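Local coordinates for protein maleylacetate reductase (Agrobacterium tumefaciens, PDB 3HL0) that reduces maleylacetate to 3-oxoadipate, probably with NADH in the breakdown of gamma-resorcylate, as a member of the iron-containing alcohol dehydrogenase family, at residues A[167-181]-A[194-206]. Sequence-based numbering, arbitrary orientation.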
HETATM    1  N   MSE A 167     -11.008  -5.248   6.412  1.00 10.07           N
HETATM    2  CA  MSE A 167     -10.975  -6.569   7.057  1.00 10.65           C
HETATM    3  C   MSE A 167      -9.639  -6.797   7.779  1.00 11.33           C
HETATM    4  O   MSE A 167      -9.627  -7.219   8.936  1.00 10.89           O
HETATM    5  CB  MSE A 167     -11.220  -7.685   6.049  1.00 11.42           C
HETATM    6  CG  MSE A 167     -12.578  -7.610   5.314  1.00 13.10           C
HETATM    7 SE   MSE A 167     -14.148  -7.517   6.439  0.75 10.15          SE
HETATM    8  CE  MSE A 167     -14.492  -5.648   6.387  1.00 14.28           C
ATOM      9  N   THR A 168      -8.520  -6.508   7.114  1.00  9.58           N
ATOM     10  CA  THR A 168      -7.229  -6.816   7.758  1.00  9.61           C
ATOM     11  C   THR A 168      -6.925  -5.805   8.878  1.00  8.85           C
ATOM     12  O   THR A 168      -6.400  -6.197   9.944  1.00  9.22           O
ATOM     13  CB  THR A 168      -6.056  -6.889   6.760  1.00 10.03           C
ATOM     14  OG1 THR A 168      -6.071  -5.676   5.987  1.00 11.14           O
ATOM     15  CG2 THR A 168      -6.291  -8.080   5.844  1.00 10.92           C
ATOM     16  N   SER A 169      -7.276  -4.530   8.689  1.00  8.83           N
ATOM     17  CA  SER A 169      -7.093  -3.579   9.766  1.00  9.40           C
ATOM     18  C   SER A 169      -8.008  -3.960  10.941  1.00  8.12           C
ATOM     19  O   SER A 169      -7.608  -3.804  12.108  1.00  8.27           O
ATOM     20  CB  SER A 169      -7.432  -2.156   9.261  1.00  9.65           C
ATOM     21  OG  SER A 169      -7.165  -1.161  10.305  1.00 10.70           O
ATOM     22  N   GLY A 170      -9.217  -4.473  10.650  1.00  7.80           N
ATOM     23  CA  GLY A 170     -10.156  -4.897  11.726  1.00  7.49           C
ATOM     24  C   GLY A 170      -9.536  -6.043  12.501  1.00  7.11           C
ATOM     25  O   GLY A 170      -9.620  -6.088  13.731  1.00  8.36           O
ATOM     26  N   LEU A 171      -8.885  -6.999  11.790  1.00  6.72           N
ATOM     27  CA  LEU A 171      -8.185  -8.073  12.502  1.00  8.68           C
ATOM     28  C   LEU A 171      -6.977  -7.576  13.305  1.00  7.34           C
ATOM     29  O   LEU A 171      -6.679  -8.135  14.371  1.00  7.97           O
ATOM     30  CB  LEU A 171      -7.792  -9.228  11.543  1.00  8.50           C
ATOM     31  CG  LEU A 171      -8.992 -10.008  10.991  1.00  9.67           C
ATOM     32  CD1 LEU A 171      -8.525 -10.783   9.723  1.00 12.20           C
ATOM     33  CD2 LEU A 171      -9.528 -10.966  12.042  1.00 12.76           C
ATOM     34  N   ASN A 172      -6.276  -6.542  12.805  1.00  8.73           N
ATOM     35  CA  ASN A 172      -5.198  -5.891  13.567  1.00  8.51           C
ATOM     36  C   ASN A 172      -5.729  -5.338  14.898  1.00  8.94           C
ATOM     37  O   ASN A 172      -5.106  -5.502  15.962  1.00  8.35           O
ATOM     38  CB  ASN A 172      -4.582  -4.762  12.693  1.00  9.78           C
ATOM     39  CG  ASN A 172      -3.368  -4.062  13.322  1.00 11.46           C
ATOM     40  OD1 ASN A 172      -2.725  -4.518  14.275  1.00 14.60           O
ATOM     41  ND2 ASN A 172      -3.037  -2.927  12.735  1.00 12.12           N
ATOM     42  N   ALA A 173      -6.896  -4.702  14.848  1.00  7.80           N
ATOM     43  CA  ALA A 173      -7.532  -4.214  16.089  1.00  8.69           C
ATOM     44  C   ALA A 173      -7.813  -5.383  17.026  1.00  8.51           C
ATOM     45  O   ALA A 173      -7.475  -5.352  18.226  1.00  8.52           O
ATOM     46  CB  ALA A 173      -8.865  -3.465  15.753  1.00  8.27           C
HETATM   47  N   MSE A 174      -8.430  -6.418  16.484  1.00  7.28           N
HETATM   48  CA  MSE A 174      -8.788  -7.596  17.302  1.00  7.50           C
HETATM   49  C   MSE A 174      -7.539  -8.195  17.961  1.00  7.78           C
HETATM   50  O   MSE A 174      -7.600  -8.690  19.099  1.00  7.94           O
HETATM   51  CB  MSE A 174      -9.497  -8.666  16.482  1.00  7.75           C
HETATM   52  CG  MSE A 174     -10.855  -8.169  16.075  1.00  6.40           C
HETATM   53 SE   MSE A 174     -11.795  -9.388  14.914  0.75  8.55          SE
HETATM   54  CE  MSE A 174     -11.845 -10.886  16.014  1.00 13.47           C
ATOM     55  N   ALA A 175      -6.398  -8.149  17.262  1.00  7.28           N
ATOM     56  CA  ALA A 175      -5.176  -8.673  17.860  1.00  8.41           C
ATOM     57  C   ALA A 175      -4.778  -7.960  19.160  1.00  7.30           C
ATOM     58  O   ALA A 175      -4.307  -8.594  20.092  1.00  7.09           O
ATOM     59  CB  ALA A 175      -4.014  -8.602  16.825  1.00  8.75           C
ATOM     60  N   HIS A 176      -4.958  -6.624  19.199  1.00  7.65           N
ATOM     61  CA  HIS A 176      -4.634  -5.834  20.418  1.00  7.45           C
ATOM     62  C   HIS A 176      -5.500  -6.370  21.562  1.00  7.33           C
ATOM     63  O   HIS A 176      -4.977  -6.601  22.667  1.00  8.74           O
ATOM     64  CB  HIS A 176      -4.965  -4.352  20.224  1.00  8.01           C
ATOM     65  CG  HIS A 176      -4.406  -3.698  18.993  1.00  8.48           C
ATOM     66  ND1 HIS A 176      -3.197  -4.022  18.409  1.00  9.87           N
ATOM     67  CD2 HIS A 176      -4.917  -2.664  18.268  1.00  8.93           C
ATOM     68  CE1 HIS A 176      -3.004  -3.244  17.350  1.00 10.24           C
ATOM     69  NE2 HIS A 176      -4.019  -2.384  17.274  1.00  9.18           N
ATOM     70  N   ALA A 177      -6.796  -6.570  21.292  1.00  7.89           N
ATOM     71  CA  ALA A 177      -7.721  -7.038  22.364  1.00  8.41           C
ATOM     72  C   ALA A 177      -7.427  -8.447  22.809  1.00  8.52           C
ATOM     73  O   ALA A 177      -7.429  -8.753  24.004  1.00  7.72           O
ATOM     74  CB  ALA A 177      -9.154  -6.930  21.893  1.00  7.49           C
ATOM     75  N   ALA A 178      -7.130  -9.329  21.845  1.00  7.51           N
ATOM     76  CA  ALA A 178      -6.891 -10.712  22.164  1.00  8.29           C
ATOM     77  C   ALA A 178      -5.673 -10.835  23.095  1.00  8.76           C
ATOM     78  O   ALA A 178      -5.715 -11.537  24.121  1.00  9.02           O
ATOM     79  CB  ALA A 178      -6.684 -11.514  20.871  1.00  9.15           C
ATOM     80  N   GLU A 179      -4.585 -10.132  22.765  1.00  8.35           N
ATOM     81  CA  GLU A 179      -3.389 -10.217  23.622  1.00  8.62           C
ATOM     82  C   GLU A 179      -3.595  -9.510  24.970  1.00  8.84           C
ATOM     83  O   GLU A 179      -2.989  -9.901  25.963  1.00  8.64           O
ATOM     84  CB  GLU A 179      -2.119  -9.692  22.926  1.00 11.39           C
ATOM     85  CG  GLU A 179      -1.687 -10.575  21.764  1.00 11.30           C
ATOM     86  CD  GLU A 179      -0.150 -10.735  21.709  1.00 11.30           C
ATOM     87  OE1 GLU A 179       0.579  -9.758  21.471  1.00 10.07           O
ATOM     88  OE2 GLU A 179       0.301 -11.852  21.983  1.00  9.87           O
ATOM     89  N   ALA A 180      -4.422  -8.466  24.984  1.00  7.93           N
ATOM     90  CA  ALA A 180      -4.699  -7.805  26.261  1.00  8.03           C
ATOM     91  C   ALA A 180      -5.282  -8.796  27.284  1.00  8.85           C
ATOM     92  O   ALA A 180      -5.047  -8.642  28.503  1.00  9.50           O
ATOM     93  CB  ALA A 180      -5.638  -6.645  26.054  1.00  9.17           C
ATOM     94  N   LEU A 181      -6.038  -9.783  26.819  1.00  8.66           N
ATOM     95  CA  LEU A 181      -6.667 -10.727  27.773  1.00  7.41           C
ATOM     96  C   LEU A 181      -5.654 -11.514  28.613  1.00  8.49           C
ATOM     97  O   LEU A 181      -5.969 -11.909  29.758  1.00  8.93           O
ATOM     98  CB  LEU A 181      -7.563 -11.714  27.026  1.00  7.48           C
ATOM     99  CG  LEU A 181      -8.755 -11.068  26.314  1.00  7.44           C
ATOM    100  CD1 LEU A 181      -9.485 -12.140  25.470  1.00 11.13           C
ATOM    101  CD2 LEU A 181      -9.719 -10.387  27.341  1.00 11.23           C
ATOM    102  N   ALA A 194     -11.430  -5.096  26.256  1.00  9.17           N
ATOM    103  CA  ALA A 194     -10.972  -6.030  25.183  1.00  9.88           C
ATOM    104  C   ALA A 194     -12.086  -6.923  24.714  1.00  9.45           C
ATOM    105  O   ALA A 194     -12.253  -7.135  23.502  1.00  8.15           O
ATOM    106  CB  ALA A 194      -9.755  -6.874  25.678  1.00  8.77           C
ATOM    107  N   VAL A 195     -12.858  -7.479  25.638  1.00  7.10           N
ATOM    108  CA  VAL A 195     -13.946  -8.365  25.241  1.00  8.65           C
ATOM    109  C   VAL A 195     -14.993  -7.575  24.440  1.00  9.61           C
ATOM    110  O   VAL A 195     -15.507  -8.040  23.410  1.00  9.08           O
ATOM    111  CB  VAL A 195     -14.566  -9.069  26.470  1.00  9.46           C
ATOM    112  CG1 VAL A 195     -15.797  -9.864  26.023  1.00 10.11           C
ATOM    113  CG2 VAL A 195     -13.513 -10.008  27.052  1.00 11.52           C
ATOM    114  N   GLU A 196     -15.331  -6.375  24.900  1.00  8.98           N
ATOM    115  CA  GLU A 196     -16.312  -5.556  24.198  1.00  9.94           C
ATOM    116  C   GLU A 196     -15.797  -5.154  22.801  1.00 10.28           C
ATOM    117  O   GLU A 196     -16.589  -5.171  21.854  1.00 10.24           O
ATOM    118  CB  GLU A 196     -16.659  -4.334  25.039  1.00 10.16           C
ATOM    119  CG  GLU A 196     -17.602  -3.359  24.351  1.00 12.25           C
ATOM    120  CD  GLU A 196     -19.041  -3.824  24.207  1.00 14.39           C
ATOM    121  OE1 GLU A 196     -19.416  -4.993  24.481  1.00 15.06           O
ATOM    122  OE2 GLU A 196     -19.825  -2.959  23.764  1.00 18.30           O
ATOM    123  N   GLY A 197     -14.504  -4.798  22.686  1.00  8.41           N
ATOM    124  CA  GLY A 197     -13.902  -4.483  21.383  1.00  9.06           C
ATOM    125  C   GLY A 197     -13.977  -5.676  20.445  1.00  9.95           C
ATOM    126  O   GLY A 197     -14.336  -5.523  19.276  1.00 10.68           O
ATOM    127  N   LEU A 198     -13.628  -6.854  20.940  1.00  8.08           N
ATOM    128  CA  LEU A 198     -13.789  -8.090  20.120  1.00  8.48           C
ATOM    129  C   LEU A 198     -15.223  -8.328  19.690  1.00  9.84           C
ATOM    130  O   LEU A 198     -15.466  -8.674  18.521  1.00 10.95           O
ATOM    131  CB  LEU A 198     -13.250  -9.295  20.920  1.00  8.07           C
ATOM    132  CG  LEU A 198     -11.716  -9.296  21.098  1.00  8.53           C
ATOM    133  CD1 LEU A 198     -11.291 -10.203  22.263  1.00  8.81           C
ATOM    134  CD2 LEU A 198     -11.019  -9.736  19.772  1.00 11.66           C
ATOM    135  N   ARG A 199     -16.179  -8.163  20.604  0.50  9.78           N
ATOM    136  CA  ARG A 199     -17.578  -8.385  20.280  0.50 10.01           C
ATOM    137  C   ARG A 199     -18.065  -7.410  19.183  0.50 10.33           C
ATOM    138  O   ARG A 199     -18.829  -7.791  18.272  0.50 11.45           O
ATOM    139  CB  ARG A 199     -18.432  -8.268  21.552  0.50 10.25           C
ATOM    140  CG  ARG A 199     -19.835  -8.664  21.339  0.50  9.63           C
ATOM    141  CD  ARG A 199     -20.806  -7.953  22.327  0.50 12.89           C
ATOM    142  NE  ARG A 199     -20.694  -6.498  22.201  0.50 14.37           N
ATOM    143  CZ  ARG A 199     -21.245  -5.766  21.234  0.50 16.25           C
ATOM    144  NH1 ARG A 199     -21.054  -4.449  21.199  0.50 13.28           N
ATOM    145  NH2 ARG A 199     -21.994  -6.353  20.301  0.50 17.62           N
ATOM    146  N   ALA A 200     -17.596  -6.163  19.236  1.00  9.95           N
ATOM    147  CA  ALA A 200     -17.936  -5.148  18.253  1.00  9.82           C
ATOM    148  C   ALA A 200     -17.336  -5.503  16.885  1.00 10.40           C
ATOM    149  O   ALA A 200     -18.058  -5.432  15.881  1.00 10.49           O
ATOM    150  CB  ALA A 200     -17.493  -3.772  18.714  1.00 11.49           C
HETATM  151  N   MSE A 201     -16.074  -5.919  16.858  0.50  9.84           N
HETATM  152  CA  MSE A 201     -15.437  -6.195  15.562  0.50 10.53           C
HETATM  153  C   MSE A 201     -16.056  -7.458  14.933  0.50 10.40           C
HETATM  154  O   MSE A 201     -16.256  -7.500  13.719  0.50 10.13           O
HETATM  155  CB  MSE A 201     -13.927  -6.344  15.700  0.50 10.07           C
HETATM  156  CG  MSE A 201     -13.208  -5.226  16.477  0.50 11.66           C
HETATM  157 SE   MSE A 201     -13.480  -3.432  15.745  0.35 10.23          SE
HETATM  158  CE  MSE A 201     -13.489  -4.018  13.874  0.50  2.00           C
ATOM    159  N   ILE A 202     -16.361  -8.470  15.756  1.00 10.82           N
ATOM    160  CA  ILE A 202     -16.910  -9.758  15.243  1.00 11.19           C
ATOM    161  C   ILE A 202     -18.309  -9.515  14.671  1.00 13.04           C
ATOM    162  O   ILE A 202     -18.660 -10.078  13.623  1.00 13.44           O
ATOM    163  CB  ILE A 202     -16.844 -10.850  16.321  1.00 12.50           C
ATOM    164  CG1 ILE A 202     -15.386 -11.245  16.508  1.00 12.28           C
ATOM    165  CG2 ILE A 202     -17.633 -12.095  15.962  1.00 12.50           C
ATOM    166  CD1 ILE A 202     -15.159 -12.128  17.797  1.00 12.64           C
ATOM    167  N   GLU A 203     -19.065  -8.638  15.306  1.00 12.95           N
ATOM    168  CA  GLU A 203     -20.368  -8.257  14.795  1.00 14.47           C
ATOM    169  C   GLU A 203     -20.295  -7.441  13.506  1.00 14.52           C
ATOM    170  O   GLU A 203     -21.042  -7.731  12.529  1.00 15.70           O
ATOM    171  CB  GLU A 203     -21.133  -7.474  15.871  1.00 16.18           C
ATOM    172  CG  GLU A 203     -22.530  -7.106  15.420  1.00 22.80           C
ATOM    173  CD  GLU A 203     -23.344  -6.500  16.541  1.00 29.77           C
ATOM    174  OE1 GLU A 203     -23.466  -5.263  16.575  1.00 32.93           O
ATOM    175  OE2 GLU A 203     -23.852  -7.271  17.394  1.00 36.56           O
ATOM    176  N   ALA A 204     -19.432  -6.426  13.504  1.00 12.57           N
ATOM    177  CA  ALA A 204     -19.416  -5.389  12.477  1.00 12.12           C
ATOM    178  C   ALA A 204     -18.698  -5.804  11.210  1.00 12.86           C
ATOM    179  O   ALA A 204     -19.174  -5.467  10.127  1.00 13.15           O
ATOM    180  CB  ALA A 204     -18.820  -4.076  12.985  1.00 12.99           C
ATOM    181  N   LEU A 205     -17.536  -6.462  11.311  1.00 11.24           N
ATOM    182  CA  LEU A 205     -16.734  -6.666  10.084  1.00 10.26           C
ATOM    183  C   LEU A 205     -17.456  -7.474   8.986  1.00 10.78           C
ATOM    184  O   LEU A 205     -17.336  -7.069   7.846  1.00 11.03           O
ATOM    185  CB  LEU A 205     -15.366  -7.301  10.426  1.00 10.47           C
ATOM    186  CG  LEU A 205     -14.481  -6.318  11.213  1.00  8.92           C
ATOM    187  CD1 LEU A 205     -13.239  -7.064  11.774  1.00 11.55           C
ATOM    188  CD2 LEU A 205     -14.028  -5.086  10.382  1.00 12.19           C
ATOM    189  N   PRO A 206     -18.208  -8.551   9.323  1.00 11.73           N
ATOM    190  CA  PRO A 206     -18.932  -9.277   8.246  1.00 13.00           C
ATOM    191  C   PRO A 206     -19.975  -8.411   7.556  1.00 14.73           C
ATOM    192  O   PRO A 206     -20.211  -8.570   6.328  1.00 15.05           O
ATOM    193  CB  PRO A 206     -19.621 -10.426   8.991  1.00 13.68           C
ATOM    194  CG  PRO A 206     -18.701 -10.661  10.189  1.00 12.92           C
ATOM    195  CD  PRO A 206     -18.358  -9.251  10.613  1.00 12.08           C
TER
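Leu-205 and Met-174, a selenomethionine, lock together two neighbouring helices that run nearly antiparallel, their axes at 150° and 8.6 Å apart at closest approach, and each is a knob in a hole of the other helix. Leu-205 enters between Met-167, Gly-170, Leu-171 and Met-174. Its CD1 methyl lies 3.8 Å from the CA of Gly-170, directly against the backbone of this residue, which has no side chain, while CD2 faces the CE of Met-167. That selenomethionine is bent at chi2 and chi3, which swings its SE and CE back against the carbonyl O of Leu-205; the CE to O distance is 3.5 Å.

Met-174 fills the reciprocal hole, among Leu-198, Met-201, Ile-202 and Leu-205. Its chain is extended at chi2 (176°) and slides past Met-201 in the opposite direction, CG lying 3.6 Å from the CB of Met-201. A turn at chi3 (59°) then sets the terminal CE 3.6 Å from CG1 of Ile-202, whose side chain crosses it at about a right angle. Leu-198 packs beside the base of Met-174 and spreads its two branches: CD2 rests against the CB and carbonyl O of Met-174, whereas CD1 meets Ala-177 and, tip to tip, Leu-181.

The backbones come closest where Ala-177 faces Ala-194, two small residues. Their CA atoms are 4.4 Å apart, and the CB of Ala-194 touches the O of Ala-177 at 3.4 Å. No hydrogen bond joins the segments. Helix 289-300 adds Leu-293 and Phe-296 against Met-174, and helix 215-234 packs on Ala-177 and Ala-180. This knobs-into-holes pairing joins two successive helices of the all-helical C-terminal domain characteristic of iron-containing alcohol dehydrogenases.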